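Local coordinates for choline binding protein PCPA (Streptococcus pneumoniae, PDB 4CP6) that is a pneumococcal vaccine antigen with a BspA-type leucine-rich repeat region, and probably attaches to the cell surface by binding choline, at residues A[58-63]-A[99-104]; A[74-79]-A[110-115]; A[95-100]-A[119-124]; A[139-144]-A[162-167]. All coordinates share one frame; numbering follows the deposited sequence.

The four contacts lie at the beginning of a leucine-rich repeat solenoid; interaction 2 interleaves along the chain with interactions 1 and 3, and interaction 4 comes after them. Interactions 1 and 3, centres about 8 Å apart, share Thr99 and Ile100, because strand 97-100 pairs with 57-59 and with 119-122. Interaction 4 joins strands 143-146 and 166-169 of the same sheet, about 13 Å between centres from interaction 3; Thr119 OG1 probably bonds to Glu143 O. Interaction 2 joins the end of strand 69-76 to the loop after 106-107. Its Phe112 links the apolar sides of interactions 1 and 3, and Ser115 O probably accepts from Glu140 N of interaction 4. Ile120 passes the packing on to Leu141 and Ile144.

Interaction 1: A[58-63]-A[99-104]; sequences FTIPTK and TIPSSI
The compact, puckered ring of Pro101 is what Ile60 and Thr62 pack against. Ile60 CB meets its CD corner at 3.8 Å, Thr62 CB approaches Pro101 CB at 3.7 Å, and the carbonyl oxygen Ile60 O sits against the CG–CD bond, 3.4 Å from Pro101 CD. Proline suits this place, since its compact ring packs closely and has no N-H to satisfy. Beyond it, Thr62 OG1 and Ser103 OG lie 2.7 Å apart, a probable hydrogen bond; Thr62 OG1 stands anti to its own backbone N (chi1 -176°), which turns it to the serine. A water joins Thr62 OG1, Ser102 OG and Ser103 N. At the strand end, Thr99 N donates to Phe58 O (2.8 Å) in the carbonyl plane, and Ile60 N donates to Thr99 O (3.0 Å). These bonds flank the parallel Thr59–Thr99 pair, whose beta-branched side chains lie side by side on the outer face. Ile60 and Ile100 point together inward, Ile60 CD1 against Ile100 CG1 at 4.1 Å. Strand 57-59 is one of the two outermost strands of the parallel sheet; Ile60 also packs on Val76 of strand 69-76, Ser103 OG is bonded to Val73 O of that same strand, and Phe58 meets Phe49 edge-to-face.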
# COMPACT_ATOMS: atom_id res chain seq x y z
N PHE A 58 -21.89 21.69 3.71
CA PHE A 58 -21.68 22.17 5.06
C PHE A 58 -20.32 22.85 5.16
O PHE A 58 -19.36 22.39 4.51
CB PHE A 58 -21.71 20.98 6.04
CG PHE A 58 -21.35 21.32 7.47
CD1 PHE A 58 -22.27 21.95 8.30
CD2 PHE A 58 -20.10 20.97 8.00
CE1 PHE A 58 -21.94 22.26 9.62
CE2 PHE A 58 -19.78 21.29 9.32
CZ PHE A 58 -20.70 21.91 10.13
N THR A 59 -20.22 23.92 5.94
CA THR A 59 -18.97 24.63 6.18
C THR A 59 -18.59 24.51 7.65
O THR A 59 -19.39 24.81 8.54
CB THR A 59 -19.07 26.11 5.74
OG1 THR A 59 -19.34 26.11 4.34
CG2 THR A 59 -17.77 26.89 5.99
N ILE A 60 -17.37 24.06 7.92
CA ILE A 60 -16.89 23.97 9.29
C ILE A 60 -16.73 25.39 9.82
O ILE A 60 -16.06 26.21 9.18
CB ILE A 60 -15.55 23.22 9.37
CG1 ILE A 60 -15.71 21.79 8.92
CG2 ILE A 60 -14.97 23.27 10.81
CD1 ILE A 60 -14.32 21.00 8.74
N PRO A 61 -17.30 25.69 11.01
CA PRO A 61 -17.09 27.02 11.58
C PRO A 61 -15.61 27.36 11.82
O PRO A 61 -14.78 26.45 12.02
CB PRO A 61 -17.93 26.98 12.87
CG PRO A 61 -18.97 25.93 12.60
CD PRO A 61 -18.19 24.87 11.87
N THR A 62 -15.26 28.64 11.81
CA THR A 62 -13.87 29.09 11.94
C THR A 62 -13.56 29.80 13.25
O THR A 62 -12.39 29.92 13.64
CB THR A 62 -13.46 29.94 10.72
OG1 THR A 62 -12.08 30.29 10.81
CG2 THR A 62 -14.29 31.23 10.57
N LYS A 63 -14.61 30.32 13.90
CA LYS A 63 -14.43 31.13 15.09
C LYS A 63 -15.62 30.95 15.99
O LYS A 63 -16.76 30.88 15.51
CB LYS A 63 -14.34 32.61 14.63
CG LYS A 63 -14.10 33.64 15.72
CD LYS A 63 -13.88 35.03 15.13
CE LYS A 63 -15.16 35.80 14.89
NZ LYS A 63 -14.89 37.14 14.32
N THR A 99 -16.72 22.22 3.47
CA THR A 99 -15.77 23.30 3.21
C THR A 99 -14.95 23.53 4.47
O THR A 99 -15.51 23.64 5.58
CB THR A 99 -16.50 24.55 2.74
OG1 THR A 99 -17.08 24.27 1.46
CG2 THR A 99 -15.59 25.77 2.63
N ILE A 100 -13.61 23.56 4.30
CA ILE A 100 -12.68 23.73 5.40
C ILE A 100 -12.16 25.16 5.38
O ILE A 100 -11.57 25.57 4.39
CB ILE A 100 -11.53 22.71 5.25
CG1 ILE A 100 -12.12 21.26 5.25
CG2 ILE A 100 -10.46 22.91 6.32
CD1 ILE A 100 -11.08 20.10 5.27
N PRO A 101 -12.35 25.91 6.49
CA PRO A 101 -11.89 27.30 6.51
C PRO A 101 -10.38 27.37 6.59
O PRO A 101 -9.75 26.39 7.00
CB PRO A 101 -12.57 27.88 7.77
CG PRO A 101 -12.71 26.67 8.68
CD PRO A 101 -13.04 25.54 7.75
N SER A 102 -9.80 28.55 6.25
CA SER A 102 -8.35 28.71 6.27
C SER A 102 -7.70 28.48 7.63
O SER A 102 -6.57 28.03 7.68
CB SER A 102 -7.94 30.06 5.70
OG SER A 102 -8.47 31.13 6.46
N SER A 103 -8.43 28.74 8.74
CA SER A 103 -7.90 28.57 10.08
C SER A 103 -7.50 27.13 10.45
O SER A 103 -6.75 26.94 11.40
CB SER A 103 -8.89 29.11 11.11
OG SER A 103 -10.13 28.42 11.11
N ILE A 104 -8.05 26.11 9.75
CA ILE A 104 -7.69 24.72 10.11
C ILE A 104 -6.22 24.43 9.76
O ILE A 104 -5.86 24.46 8.58
CB ILE A 104 -8.63 23.71 9.46
CG1 ILE A 104 -10.11 23.95 9.84
CG2 ILE A 104 -8.19 22.23 9.75
CD1 ILE A 104 -10.46 23.80 11.39
O HOH W 1 -19.34 22.71 1.44
O HOH W 2 -10.64 30.84 8.55

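Interaction 2: A[74-79]-A[110-115]; sequences TEVASQ and KGFHGS
Lys110 O is gripped by two backbone N-H groups. Gln79 N comes from across the contact at 3.0 Å, and His113 N, within the same turn, adds a weak bond. The approach of Gln79 is far from straight: the N-H...O angle is 141°, and the donor stands above the carbonyl plane, 63° out of it.

Beyond this bond the two long side chains run side by side in the same direction. A bend in the Gln79 chain (chi2 -66°) lays its amide alongside the extended lysine, with Gln79 NE2 3.7 Å from Lys110 CD, so the flexible aliphatic part of the lysine serves as a flank for the amide. One water accepts from both Gln79 NE2 and Lys110 NZ, while Gln79 OE1 is bonded to Tyr84 OH.

Gly111 suits the crossing because Val76 CG1 closes tightly on the place a side chain would occupy; its CA lies 3.6 Å from Ala77 O and 4.3 Å from Ser78 CA. Val76 closes the inner end. Its CG1, anti to the backbone N, reaches Phe112 CE1 at 3.9 Å, and the two side chains cross at about a right angle. A branched aliphatic group and a large ring fill this buried place well.

The contact joins the end of strand 69-76 to the loop between strands 106-107 and 119-122. Phe112 stacks on Phe136 and touches Ile107, His113 stacks on Tyr84, and Val76 is paired by backbone bonds with Lys106 and Gln108 alongside strand 106-107.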
# COMPACT_ATOMS: atom_id res chain seq x y z
N THR A 74 -8.75 25.77 15.02
CA THR A 74 -7.48 25.46 14.35
C THR A 74 -7.32 23.99 13.99
O THR A 74 -6.37 23.64 13.27
CB THR A 74 -6.32 25.92 15.23
OG1 THR A 74 -6.43 25.28 16.50
CG2 THR A 74 -6.30 27.46 15.46
N GLU A 75 -8.17 23.12 14.53
CA GLU A 75 -8.04 21.69 14.28
C GLU A 75 -9.36 21.01 14.13
O GLU A 75 -10.35 21.41 14.77
CB GLU A 75 -7.25 21.00 15.41
CG GLU A 75 -5.89 21.64 15.67
CD GLU A 75 -4.93 20.86 16.53
OE1 GLU A 75 -5.22 19.68 16.82
OE2 GLU A 75 -3.90 21.44 16.94
N VAL A 76 -9.39 19.95 13.30
CA VAL A 76 -10.53 19.05 13.23
C VAL A 76 -10.17 17.89 14.17
O VAL A 76 -9.16 17.20 13.95
CB VAL A 76 -10.82 18.55 11.80
CG1 VAL A 76 -11.89 17.46 11.82
CG2 VAL A 76 -11.25 19.72 10.90
N ALA A 77 -10.98 17.70 15.24
CA ALA A 77 -10.69 16.65 16.20
C ALA A 77 -10.90 15.25 15.62
O ALA A 77 -11.72 15.06 14.72
CB ALA A 77 -11.58 16.81 17.42
N SER A 78 -10.24 14.24 16.22
CA SER A 78 -10.48 12.87 15.81
C SER A 78 -12.00 12.58 15.90
O SER A 78 -12.67 12.99 16.88
CB SER A 78 -9.76 11.90 16.73
OG SER A 78 -8.37 12.12 16.60
N GLN A 79 -12.54 11.87 14.90
CA GLN A 79 -13.95 11.47 14.80
C GLN A 79 -14.91 12.63 14.56
O GLN A 79 -16.08 12.35 14.33
CB GLN A 79 -14.41 10.69 16.07
CG GLN A 79 -13.45 9.59 16.57
CD GLN A 79 -13.31 8.43 15.63
OE1 GLN A 79 -14.15 8.19 14.75
NE2 GLN A 79 -12.21 7.71 15.74
N LYS A 110 -8.42 10.13 11.96
CA LYS A 110 -9.84 9.78 11.77
C LYS A 110 -10.77 10.98 11.85
O LYS A 110 -11.97 10.81 12.12
CB LYS A 110 -10.24 8.67 12.77
CG LYS A 110 -9.55 7.35 12.41
CD LYS A 110 -10.04 6.17 13.19
CE LYS A 110 -9.47 4.94 12.53
NZ LYS A 110 -10.05 3.70 13.15
N GLY A 111 -10.27 12.19 11.54
CA GLY A 111 -11.16 13.36 11.59
C GLY A 111 -12.35 13.25 10.65
O GLY A 111 -13.42 13.80 10.95
N PHE A 112 -12.20 12.55 9.51
CA PHE A 112 -13.25 12.37 8.50
C PHE A 112 -13.40 10.89 8.15
O PHE A 112 -13.75 10.55 7.02
CB PHE A 112 -12.93 13.19 7.24
CG PHE A 112 -12.94 14.69 7.42
CD1 PHE A 112 -11.82 15.36 7.92
CD2 PHE A 112 -14.04 15.45 7.05
CE1 PHE A 112 -11.80 16.75 8.02
CE2 PHE A 112 -14.05 16.82 7.20
CZ PHE A 112 -12.94 17.47 7.69
N HIS A 113 -13.18 9.99 9.14
CA HIS A 113 -13.29 8.57 8.85
C HIS A 113 -14.66 8.26 8.20
O HIS A 113 -15.69 8.68 8.76
CB HIS A 113 -13.13 7.71 10.12
CG HIS A 113 -13.66 6.33 9.92
ND1 HIS A 113 -12.87 5.34 9.40
CD2 HIS A 113 -14.92 5.86 10.05
CE1 HIS A 113 -13.67 4.29 9.23
NE2 HIS A 113 -14.91 4.56 9.64
N GLY A 114 -14.68 7.49 7.13
CA GLY A 114 -15.91 7.06 6.48
C GLY A 114 -16.76 8.18 5.91
O GLY A 114 -17.91 7.93 5.52
N SER A 115 -16.23 9.41 5.85
CA SER A 115 -17.00 10.55 5.39
C SER A 115 -17.81 10.29 4.14
O SER A 115 -17.29 9.78 3.16
CB SER A 115 -16.08 11.75 5.16
OG SER A 115 -16.80 12.89 4.70
O HOH W 3 -12.00 4.76 15.47

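Interaction 3: A[95-100]-A[119-124]; sequences PSSITI and TIIFDK
Ile98 and Ile100 bond through their backbones to strand 119-122, which runs parallel to strand 97-100 at 21°, while Thr99 between them turns its N and O to strand 57-59 and the residue after it. Backbone hydrogen bonds come first. Ile98 N donates to Thr119 O, Ile121 N returns a bond to Ile98 O at 2.9 Å, Ile100 N meets Ile121 O at 2.8 Å nearly head-on to the carbonyl, and Asp123 N closes the series on Ile100 O with a nearly straight N-H...O angle of 177°. CA-H...O contacts supplement them, as from Thr99 CA to Ile121 O at 3.2 Å.

Apolar packing occupies the face that carries Ile98, Ile100, Ile120 and Phe122. Ile100 CG1 is anti to its carbonyl carbon (chi1 -59°), and the extended chain brings CD1 against Ile120 CG2 at 3.4 Å, tighter than ordinary van der Waals contact. The same methyl lies obliquely against Phe122 CE2 at 3.8 Å, the two side chains side by side. Ile120 CD1 in turn reaches Ile98 CB at 4.0 Å. Beta-branched isoleucine suits extended backbone and fills the interior densely.

Mixed contacts mark the other face. Thr99 OG1 touches Ile121 CB, Ser97 CB meets Thr119 CG2, and Asp123 OD1 approaches the Thr99 CG2 methyl at 3.2 Å. Thr119 OG1 turns to Glu143 O of the next strand.

The chemistry divides the sheet: the isoleucines and Phe122 face the solenoid core, the outer face mixes hydroxyls with Ile121, Asp123 stands at the strand end, and the backbone polar groups are mostly paired off between strands. Thr119 N is an exception, buried with no partner.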
# COMPACT_ATOMS: atom_id res chain seq x y z
N PRO A 95 -23.46 15.66 5.48
CA PRO A 95 -23.44 16.56 4.33
C PRO A 95 -22.91 15.95 3.04
O PRO A 95 -22.20 14.95 3.05
CB PRO A 95 -22.53 17.72 4.78
CG PRO A 95 -21.83 17.26 5.97
CD PRO A 95 -22.60 16.13 6.57
N SER A 96 -23.24 16.59 1.90
CA SER A 96 -22.77 16.10 0.60
C SER A 96 -21.34 16.61 0.28
O SER A 96 -20.65 16.04 -0.58
CB SER A 96 -23.71 16.61 -0.48
OG SER A 96 -23.83 18.01 -0.38
N SER A 97 -20.94 17.70 0.92
CA SER A 97 -19.61 18.30 0.74
C SER A 97 -19.29 19.05 2.00
O SER A 97 -20.21 19.46 2.72
CB SER A 97 -19.57 19.24 -0.46
OG SER A 97 -20.30 20.43 -0.20
N ILE A 98 -18.00 19.23 2.30
CA ILE A 98 -17.59 19.96 3.48
C ILE A 98 -16.55 20.96 3.05
O ILE A 98 -15.61 20.58 2.33
CB ILE A 98 -17.08 19.05 4.64
CG1 ILE A 98 -18.22 18.12 5.16
CG2 ILE A 98 -16.49 19.92 5.78
CD1 ILE A 98 -17.79 17.04 6.16
N THR A 99 -16.72 22.22 3.47
CA THR A 99 -15.77 23.30 3.21
C THR A 99 -14.95 23.53 4.47
O THR A 99 -15.51 23.64 5.58
CB THR A 99 -16.50 24.55 2.74
OG1 THR A 99 -17.08 24.27 1.46
CG2 THR A 99 -15.59 25.77 2.63
N ILE A 100 -13.61 23.56 4.30
CA ILE A 100 -12.68 23.73 5.40
C ILE A 100 -12.16 25.16 5.38
O ILE A 100 -11.57 25.57 4.39
CB ILE A 100 -11.53 22.71 5.25
CG1 ILE A 100 -12.12 21.26 5.25
CG2 ILE A 100 -10.46 22.91 6.32
CD1 ILE A 100 -11.08 20.10 5.27
N THR A 119 -16.95 15.69 -1.93
CA THR A 119 -15.83 16.59 -2.05
C THR A 119 -15.55 17.33 -0.76
O THR A 119 -16.43 17.48 0.09
CB THR A 119 -15.93 17.54 -3.24
OG1 THR A 119 -14.63 18.13 -3.44
CG2 THR A 119 -17.04 18.57 -3.07
N ILE A 120 -14.30 17.73 -0.60
CA ILE A 120 -13.79 18.54 0.48
C ILE A 120 -13.21 19.73 -0.21
O ILE A 120 -12.35 19.57 -1.10
CB ILE A 120 -12.69 17.80 1.29
CG1 ILE A 120 -13.22 16.52 1.95
CG2 ILE A 120 -12.00 18.72 2.30
CD1 ILE A 120 -14.20 16.73 3.08
N ILE A 121 -13.73 20.91 0.13
CA ILE A 121 -13.31 22.15 -0.51
C ILE A 121 -12.52 22.97 0.48
O ILE A 121 -12.94 23.15 1.63
CB ILE A 121 -14.57 22.93 -0.98
CG1 ILE A 121 -15.44 22.08 -1.94
CG2 ILE A 121 -14.20 24.31 -1.59
CD1 ILE A 121 -16.90 22.38 -1.87
N PHE A 122 -11.39 23.52 0.03
CA PHE A 122 -10.62 24.40 0.90
C PHE A 122 -10.88 25.84 0.54
O PHE A 122 -10.81 26.22 -0.63
CB PHE A 122 -9.10 24.12 0.77
CG PHE A 122 -8.76 22.77 1.34
CD1 PHE A 122 -8.81 21.63 0.55
CD2 PHE A 122 -8.42 22.63 2.68
CE1 PHE A 122 -8.60 20.37 1.10
CE2 PHE A 122 -8.15 21.37 3.22
CZ PHE A 122 -8.24 20.24 2.43
N ASP A 123 -11.14 26.67 1.57
CA ASP A 123 -11.27 28.10 1.34
C ASP A 123 -9.89 28.59 0.95
O ASP A 123 -8.88 27.98 1.33
CB ASP A 123 -11.68 28.84 2.63
CG ASP A 123 -13.15 28.81 2.97
OD1 ASP A 123 -13.97 28.53 2.08
OD2 ASP A 123 -13.50 29.14 4.13
N LYS A 124 -9.83 29.72 0.23
CA LYS A 124 -8.56 30.31 -0.18
C LYS A 124 -7.65 30.58 1.06
O LYS A 124 -8.16 30.86 2.14
CB LYS A 124 -8.84 31.62 -0.94
CG LYS A 124 -7.72 32.06 -1.88
CD LYS A 124 -8.09 33.34 -2.63
CE LYS A 124 -6.99 33.83 -3.55
NZ LYS A 124 -5.87 34.46 -2.80
O HOH W 4 -8.80 26.41 3.81

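Interaction 4: A[139-144]-A[162-167]; sequences SELEEI and QKLKKL
Ile144 and Leu167 lie side by side in the tight part of the contact, with Ile144 CG2 3.8 Å from Leu167 CD1. The backbone draws close here too. Glu142 O accepts from two neighbouring donors, Lys165 N at 2.8 Å and Lys166 N at 3.2 Å, before the strands pair in parallel through Ile144 N and Lys166 O at 3.1 Å.

Leu141 and Leu164 add plain packing, Leu141 CG lying 4.1 Å from Leu164 CD1, again with the two side chains pointing the same way. Leu141 and Leu164, like Ile144 and Leu167, are 23 residues apart, so they take matching places in successive turns of the repeat. Leucine suits such sites because its forked end fills the core without a polar group. Each leucine has CG anti to its backbone N (chi1 -167° for Leu141), which directs the fork into the interior.

The opposite side is looser and mostly charged. Glu143 and Lys166 meet only through their aliphatic parts, Glu143 CG to Lys166 CB at 3.9 Å, while Glu143 OE2 and Lys165 NZ, 4.3 Å apart, stop short of a salt bridge. At the far end the chains separate enough for water: one molecule donates to Ser139 O and Leu141 O and accepts from Lys163 N, and a second links Ser139 O with Gln162 N. An ST turn, Leu141 N donating to Ser139 OG, shapes that end; Ser139 OG is also bonded to Ser161 OG.

Cohesion therefore comes from buried leucine and isoleucine and from the shared carbonyl of Glu142. The long, flexible acidic and basic side chains probably attract one another at longer range while keeping their ends near solvent.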
# COMPACT_ATOMS: atom_id res chain seq x y z
N SER A 139 -13.53 6.66 3.13
CA SER A 139 -14.40 7.76 2.75
C SER A 139 -15.05 7.55 1.38
O SER A 139 -14.60 6.71 0.57
CB SER A 139 -13.65 9.08 2.76
OG SER A 139 -12.92 9.25 1.56
N GLU A 140 -16.10 8.35 1.11
CA GLU A 140 -16.78 8.35 -0.19
C GLU A 140 -16.30 9.53 -1.05
O GLU A 140 -16.93 9.88 -2.05
CB GLU A 140 -18.30 8.44 0.02
CG GLU A 140 -18.83 7.29 0.85
CD GLU A 140 -20.33 7.14 0.89
OE1 GLU A 140 -21.03 7.72 0.03
OE2 GLU A 140 -20.81 6.41 1.79
N LEU A 141 -15.15 10.13 -0.68
CA LEU A 141 -14.57 11.24 -1.40
C LEU A 141 -14.36 10.89 -2.87
O LEU A 141 -13.85 9.82 -3.17
CB LEU A 141 -13.21 11.53 -0.76
CG LEU A 141 -12.46 12.80 -1.07
CD1 LEU A 141 -13.32 14.04 -0.72
CD2 LEU A 141 -11.19 12.84 -0.21
N GLU A 142 -14.75 11.79 -3.76
CA GLU A 142 -14.53 11.58 -5.18
C GLU A 142 -13.45 12.45 -5.71
O GLU A 142 -12.76 12.04 -6.64
CB GLU A 142 -15.83 11.76 -5.98
CG GLU A 142 -16.84 10.73 -5.53
CD GLU A 142 -18.16 10.76 -6.26
OE1 GLU A 142 -18.39 11.70 -7.06
OE2 GLU A 142 -18.99 9.85 -6.01
N GLU A 143 -13.32 13.67 -5.18
CA GLU A 143 -12.33 14.64 -5.65
C GLU A 143 -11.84 15.49 -4.51
O GLU A 143 -12.64 15.94 -3.67
CB GLU A 143 -12.98 15.60 -6.68
CG GLU A 143 -13.24 15.00 -8.05
CD GLU A 143 -13.57 15.98 -9.16
OE1 GLU A 143 -13.68 17.20 -8.88
OE2 GLU A 143 -13.70 15.53 -10.32
N ILE A 144 -10.53 15.79 -4.51
CA ILE A 144 -9.95 16.70 -3.52
C ILE A 144 -8.69 17.31 -4.10
O ILE A 144 -7.89 16.61 -4.75
CB ILE A 144 -9.68 16.00 -2.14
CG1 ILE A 144 -9.37 17.02 -1.01
CG2 ILE A 144 -8.53 14.94 -2.26
CD1 ILE A 144 -9.29 16.41 0.42
N GLN A 162 -12.74 4.24 -2.02
CA GLN A 162 -12.96 3.50 -3.26
C GLN A 162 -13.50 4.31 -4.42
O GLN A 162 -13.33 3.86 -5.55
CB GLN A 162 -13.83 2.29 -3.01
CG GLN A 162 -13.07 1.24 -2.22
CD GLN A 162 -13.92 0.02 -1.95
OE1 GLN A 162 -15.10 0.10 -1.59
NE2 GLN A 162 -13.30 -1.13 -2.09
N LYS A 163 -14.13 5.47 -4.16
CA LYS A 163 -14.68 6.28 -5.24
C LYS A 163 -13.76 7.46 -5.58
O LYS A 163 -14.08 8.24 -6.47
CB LYS A 163 -16.06 6.82 -4.80
CG LYS A 163 -17.16 5.72 -4.66
CD LYS A 163 -17.47 5.03 -5.99
CE LYS A 163 -18.42 3.86 -5.86
NZ LYS A 163 -18.39 3.00 -7.07
N LEU A 164 -12.61 7.58 -4.89
CA LEU A 164 -11.69 8.70 -5.14
C LEU A 164 -11.16 8.63 -6.57
O LEU A 164 -10.52 7.65 -6.96
CB LEU A 164 -10.57 8.69 -4.09
CG LEU A 164 -9.53 9.80 -4.19
CD1 LEU A 164 -10.16 11.22 -4.01
CD2 LEU A 164 -8.41 9.55 -3.21
N LYS A 165 -11.50 9.64 -7.39
CA LYS A 165 -11.11 9.63 -8.79
C LYS A 165 -10.11 10.72 -9.14
O LYS A 165 -9.41 10.59 -10.14
CB LYS A 165 -12.33 9.64 -9.75
CG LYS A 165 -13.20 10.89 -9.77
CD LYS A 165 -14.06 10.92 -11.03
CE LYS A 165 -14.61 12.29 -11.34
NZ LYS A 165 -15.30 12.32 -12.66
N LYS A 166 -10.04 11.79 -8.36
CA LYS A 166 -9.09 12.86 -8.62
C LYS A 166 -8.49 13.33 -7.32
O LYS A 166 -9.22 13.73 -6.42
CB LYS A 166 -9.75 14.01 -9.40
CG LYS A 166 -8.75 15.07 -9.90
CD LYS A 166 -9.44 16.07 -10.81
CE LYS A 166 -8.65 17.35 -10.94
NZ LYS A 166 -9.29 18.29 -11.90
N LEU A 167 -7.16 13.27 -7.21
CA LEU A 167 -6.46 13.73 -6.02
C LEU A 167 -5.31 14.53 -6.55
O LEU A 167 -4.43 13.97 -7.21
CB LEU A 167 -5.97 12.58 -5.13
CG LEU A 167 -5.50 13.10 -3.71
CD1 LEU A 167 -5.96 12.22 -2.58
CD2 LEU A 167 -4.00 13.28 -3.64
O HOH W 5 -13.91 7.34 -2.04
O HOH W 6 -15.36 4.15 -0.37